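PDB 4Z48: uncharacterized protein from Desulfovibrio piger ATCC 29098, which is of unknown function but belongs to the DUF1329 family with a LolA-like fold, which suggests a role in handling lipids or lipoproteins in the cell envelope. Local coordinates for residues 89-94 with 102-107. Sequence-based numbering, arbitrary orientation.
Sequences DDDMWV and VRRISG
Arg104 runs alongside the indole of Trp93 and forms a salt bridge with Asp91, so that one long side chain spans two residues of the partner strand. Its CG lies anti to the backbone N (chi1 174°), which sends the chain alongside Trp93 in the same direction; a bend at chi3 then turns the guanidinium back toward Asp91. Trp93 NE1 sits over one face of that group, offset toward its rim, and Arg104 NH2 comes within 3.4 Å of Trp93 CZ2, but the two planes are 56° apart, so this is no flat stack. Arg104 NH1 donates to Asp91 OD1 at 2.9 Å, the oxygen lying close to the guanidinium plane while the nitrogen approaches from above the carboxylate plane. The other oxygen, OD2, is held by the hydroxyl of Tyr83.

A water joins the same corner, accepting from Arg104 NH1 and Met92 N and donating to Ile105 O. It bridges the backbones where the strands begin to part. Ile105 N donates to Met92 O at 2.9 Å. Farther along, Val94 and Arg103 form the antiparallel hydrogen-bonded pair, with two reciprocal and nearly straight N-H...O bonds.

On the opposite face from Trp93 and Arg104, apolar groups meet: Ile105 CD1 touches Val94 CG1 at 3.8 Å and Met92 SE at 4.1 Å. Branched Val94 and Ile105 suit extended backbone, while the unbranched chain of Met92, a selenomethionine, stretches out to SE. Tyr78 of strand 77-82 packs against both Val94 and Ile105.

The 91-96/101-104 hairpin thus has buried apolar Met92, Val94 and Ile105 on one side, with exposed Arg103, and on the other an indole beside a partly solvent-exposed salt bridge. Sharing Asp91 between Arg104 and Tyr83 would probably stabilise its negative charge and link the hairpin to Tyr83, just past the adjacent strand 77-82.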
ATOM      1  N   ASP A  89     -12.009 -10.134  -6.834  1.00 30.09           N
ATOM      2  CA  ASP A  89     -11.455  -9.540  -5.623  1.00 29.52           C
ATOM      3  C   ASP A  89     -10.004  -9.997  -5.458  1.00 30.22           C
ATOM      4  O   ASP A  89      -9.661 -11.103  -5.894  1.00 29.88           O
ATOM      5  CB  ASP A  89     -12.276  -9.938  -4.381  1.00 31.90           C
ATOM      6  CG  ASP A  89     -13.706  -9.455  -4.416  1.00 46.70           C
ATOM      7  OD1 ASP A  89     -13.916  -8.222  -4.570  1.00 49.21           O
ATOM      8  OD2 ASP A  89     -14.614 -10.301  -4.318  1.00 51.90           O
ATOM      9  N   ASP A  90      -9.167  -9.160  -4.848  1.00 26.68           N
ATOM     10  CA  ASP A  90      -7.776  -9.525  -4.590  1.00 24.94           C
ATOM     11  C   ASP A  90      -7.742 -10.664  -3.606  1.00 27.87           C
ATOM     12  O   ASP A  90      -8.529 -10.677  -2.648  1.00 29.81           O
ATOM     13  CB  ASP A  90      -6.982  -8.341  -4.023  1.00 25.65           C
ATOM     14  CG  ASP A  90      -6.627  -7.222  -4.989  1.00 34.26           C
ATOM     15  OD1 ASP A  90      -7.000  -7.317  -6.196  1.00 30.08           O
ATOM     16  OD2 ASP A  90      -5.953  -6.266  -4.554  1.00 42.38           O
ATOM     17  N   ASP A  91      -6.881 -11.640  -3.874  1.00 23.05           N
ATOM     18  CA  ASP A  91      -6.654 -12.803  -3.039  1.00 21.99           C
ATOM     19  C   ASP A  91      -5.520 -12.532  -2.046  1.00 24.08           C
ATOM     20  O   ASP A  91      -4.470 -11.966  -2.377  1.00 22.24           O
ATOM     21  CB  ASP A  91      -6.334 -14.039  -3.906  1.00 23.84           C
ATOM     22  CG  ASP A  91      -7.507 -14.605  -4.675  1.00 34.54           C
ATOM     23  OD1 ASP A  91      -8.584 -14.756  -4.079  1.00 35.15           O
ATOM     24  OD2 ASP A  91      -7.335 -14.923  -5.870  1.00 35.43           O
HETATM   25  N   MSE A  92      -5.725 -12.949  -0.832  1.00 19.10           N
HETATM   26  CA  MSE A  92      -4.722 -12.759   0.193  1.00 17.50           C
HETATM   27  C   MSE A  92      -4.763 -13.922   1.178  1.00 22.48           C
HETATM   28  O   MSE A  92      -5.845 -14.406   1.563  1.00 20.99           O
HETATM   29  CB  MSE A  92      -4.941 -11.429   0.920  1.00 18.11           C
HETATM   30  CG  MSE A  92      -3.931 -11.144   2.009  1.00 24.01           C
HETATM   31 SE   MSE A  92      -4.226  -9.406   2.823  0.75 32.74          SE
HETATM   32  CE  MSE A  92      -3.932  -8.334   1.363  1.00 29.47           C
ATOM     33  N   TRP A  93      -3.579 -14.358   1.559  1.00 21.94           N
ATOM     34  CA  TRP A  93      -3.384 -15.412   2.545  1.00 21.94           C
ATOM     35  C   TRP A  93      -2.237 -15.077   3.501  1.00 22.91           C
ATOM     36  O   TRP A  93      -1.276 -14.394   3.138  1.00 19.95           O
ATOM     37  CB  TRP A  93      -3.069 -16.739   1.865  1.00 22.59           C
ATOM     38  CG  TRP A  93      -4.112 -17.246   0.914  1.00 24.48           C
ATOM     39  CD1 TRP A  93      -5.108 -18.133   1.190  1.00 27.64           C
ATOM     40  CD2 TRP A  93      -4.153 -17.020  -0.498  1.00 24.72           C
ATOM     41  NE1 TRP A  93      -5.790 -18.455   0.038  1.00 26.71           N
ATOM     42  CE2 TRP A  93      -5.215 -17.798  -1.016  1.00 28.59           C
ATOM     43  CE3 TRP A  93      -3.384 -16.239  -1.383  1.00 25.75           C
ATOM     44  CZ2 TRP A  93      -5.520 -17.830  -2.381  1.00 28.26           C
ATOM     45  CZ3 TRP A  93      -3.683 -16.275  -2.731  1.00 27.92           C
ATOM     46  CH2 TRP A  93      -4.750 -17.050  -3.218  1.00 28.92           C
ATOM     47  N   VAL A  94      -2.335 -15.590   4.710  1.00 19.08           N
ATOM     48  CA  VAL A  94      -1.276 -15.435   5.713  1.00 18.41           C
ATOM     49  C   VAL A  94      -0.905 -16.815   6.241  1.00 22.84           C
ATOM     50  O   VAL A  94      -1.807 -17.591   6.565  1.00 21.05           O
ATOM     51  CB  VAL A  94      -1.650 -14.455   6.886  1.00 21.82           C
ATOM     52  CG1 VAL A  94      -2.935 -14.873   7.613  1.00 21.82           C
ATOM     53  CG2 VAL A  94      -0.488 -14.291   7.883  1.00 21.60           C
ATOM     54  N   VAL A 102      -2.191 -21.825   7.313  1.00 26.78           N
ATOM     55  CA  VAL A 102      -2.438 -20.830   6.274  1.00 24.95           C
ATOM     56  C   VAL A 102      -3.925 -20.429   6.424  1.00 29.03           C
ATOM     57  O   VAL A 102      -4.772 -21.311   6.545  1.00 29.52           O
ATOM     58  CB  VAL A 102      -2.089 -21.357   4.840  1.00 29.20           C
ATOM     59  CG1 VAL A 102      -2.477 -20.348   3.752  1.00 28.16           C
ATOM     60  CG2 VAL A 102      -0.604 -21.730   4.728  1.00 28.90           C
ATOM     61  N   ARG A 103      -4.228 -19.114   6.457  1.00 23.24           N
ATOM     62  CA  ARG A 103      -5.593 -18.584   6.567  1.00 24.17           C
ATOM     63  C   ARG A 103      -5.803 -17.559   5.451  1.00 24.12           C
ATOM     64  O   ARG A 103      -4.922 -16.744   5.232  1.00 22.41           O
ATOM     65  CB  ARG A 103      -5.818 -17.924   7.950  1.00 29.73           C
ATOM     66  CG  ARG A 103      -7.198 -17.262   8.117  1.00 41.76           C
ATOM     67  CD  ARG A 103      -7.444 -16.616   9.480  1.00 48.09           C
ATOM     68  NE  ARG A 103      -6.702 -15.363   9.708  1.00 53.54           N
ATOM     69  CZ  ARG A 103      -7.059 -14.152   9.267  1.00 61.60           C
ATOM     70  NH1 ARG A 103      -8.120 -14.009   8.466  1.00 36.08           N
ATOM     71  NH2 ARG A 103      -6.338 -13.086   9.584  1.00 47.75           N
ATOM     72  N   ARG A 104      -6.954 -17.607   4.783  1.00 21.65           N
ATOM     73  CA  ARG A 104      -7.332 -16.656   3.746  1.00 20.42           C
ATOM     74  C   ARG A 104      -7.828 -15.404   4.449  1.00 24.49           C
ATOM     75  O   ARG A 104      -8.556 -15.511   5.444  1.00 24.03           O
ATOM     76  CB  ARG A 104      -8.456 -17.257   2.850  1.00 21.30           C
ATOM     77  CG  ARG A 104      -8.965 -16.232   1.851  1.00 24.17           C
ATOM     78  CD  ARG A 104     -10.119 -16.731   1.008  1.00 29.12           C
ATOM     79  NE  ARG A 104      -9.681 -17.652  -0.047  1.00 33.30           N
ATOM     80  CZ  ARG A 104      -9.186 -17.290  -1.229  1.00 43.37           C
ATOM     81  NH1 ARG A 104      -8.995 -16.003  -1.516  1.00 34.95           N
ATOM     82  NH2 ARG A 104      -8.849 -18.208  -2.120  1.00 29.88           N
ATOM     83  N   ILE A 105      -7.448 -14.225   3.952  1.00 21.90           N
ATOM     84  CA  ILE A 105      -7.972 -12.952   4.455  1.00 21.68           C
ATOM     85  C   ILE A 105      -8.871 -12.412   3.364  1.00 24.51           C
ATOM     86  O   ILE A 105      -8.396 -12.029   2.281  1.00 24.11           O
ATOM     87  CB  ILE A 105      -6.898 -11.937   4.892  1.00 23.39           C
ATOM     88  CG1 ILE A 105      -6.018 -12.491   6.006  1.00 23.18           C
ATOM     89  CG2 ILE A 105      -7.548 -10.597   5.285  1.00 24.30           C
ATOM     90  CD1 ILE A 105      -4.656 -11.792   6.135  1.00 30.84           C
ATOM     91  N   SER A 106     -10.181 -12.417   3.619  1.00 20.30           N
ATOM     92  CA  SER A 106     -11.129 -11.956   2.614  1.00 20.88           C
ATOM     93  C   SER A 106     -12.267 -11.191   3.256  1.00 26.40           C
ATOM     94  O   SER A 106     -12.432 -11.235   4.480  1.00 24.60           O
ATOM     95  CB  SER A 106     -11.648 -13.157   1.827  1.00 25.01           C
ATOM     96  OG  SER A 106     -12.466 -13.987   2.629  1.00 32.71           O
ATOM     97  N   GLY A 107     -13.088 -10.546   2.419  1.00 26.32           N
ATOM     98  CA  GLY A 107     -14.234  -9.783   2.891  1.00 27.18           C
ATOM     99  C   GLY A 107     -13.821  -8.705   3.879  1.00 27.65           C
ATOM    100  O   GLY A 107     -12.778  -8.076   3.710  1.00 26.15           O
TER
HETATM  101  O   HOH W   1      -8.522 -13.595  -0.129  1.00 16.53           O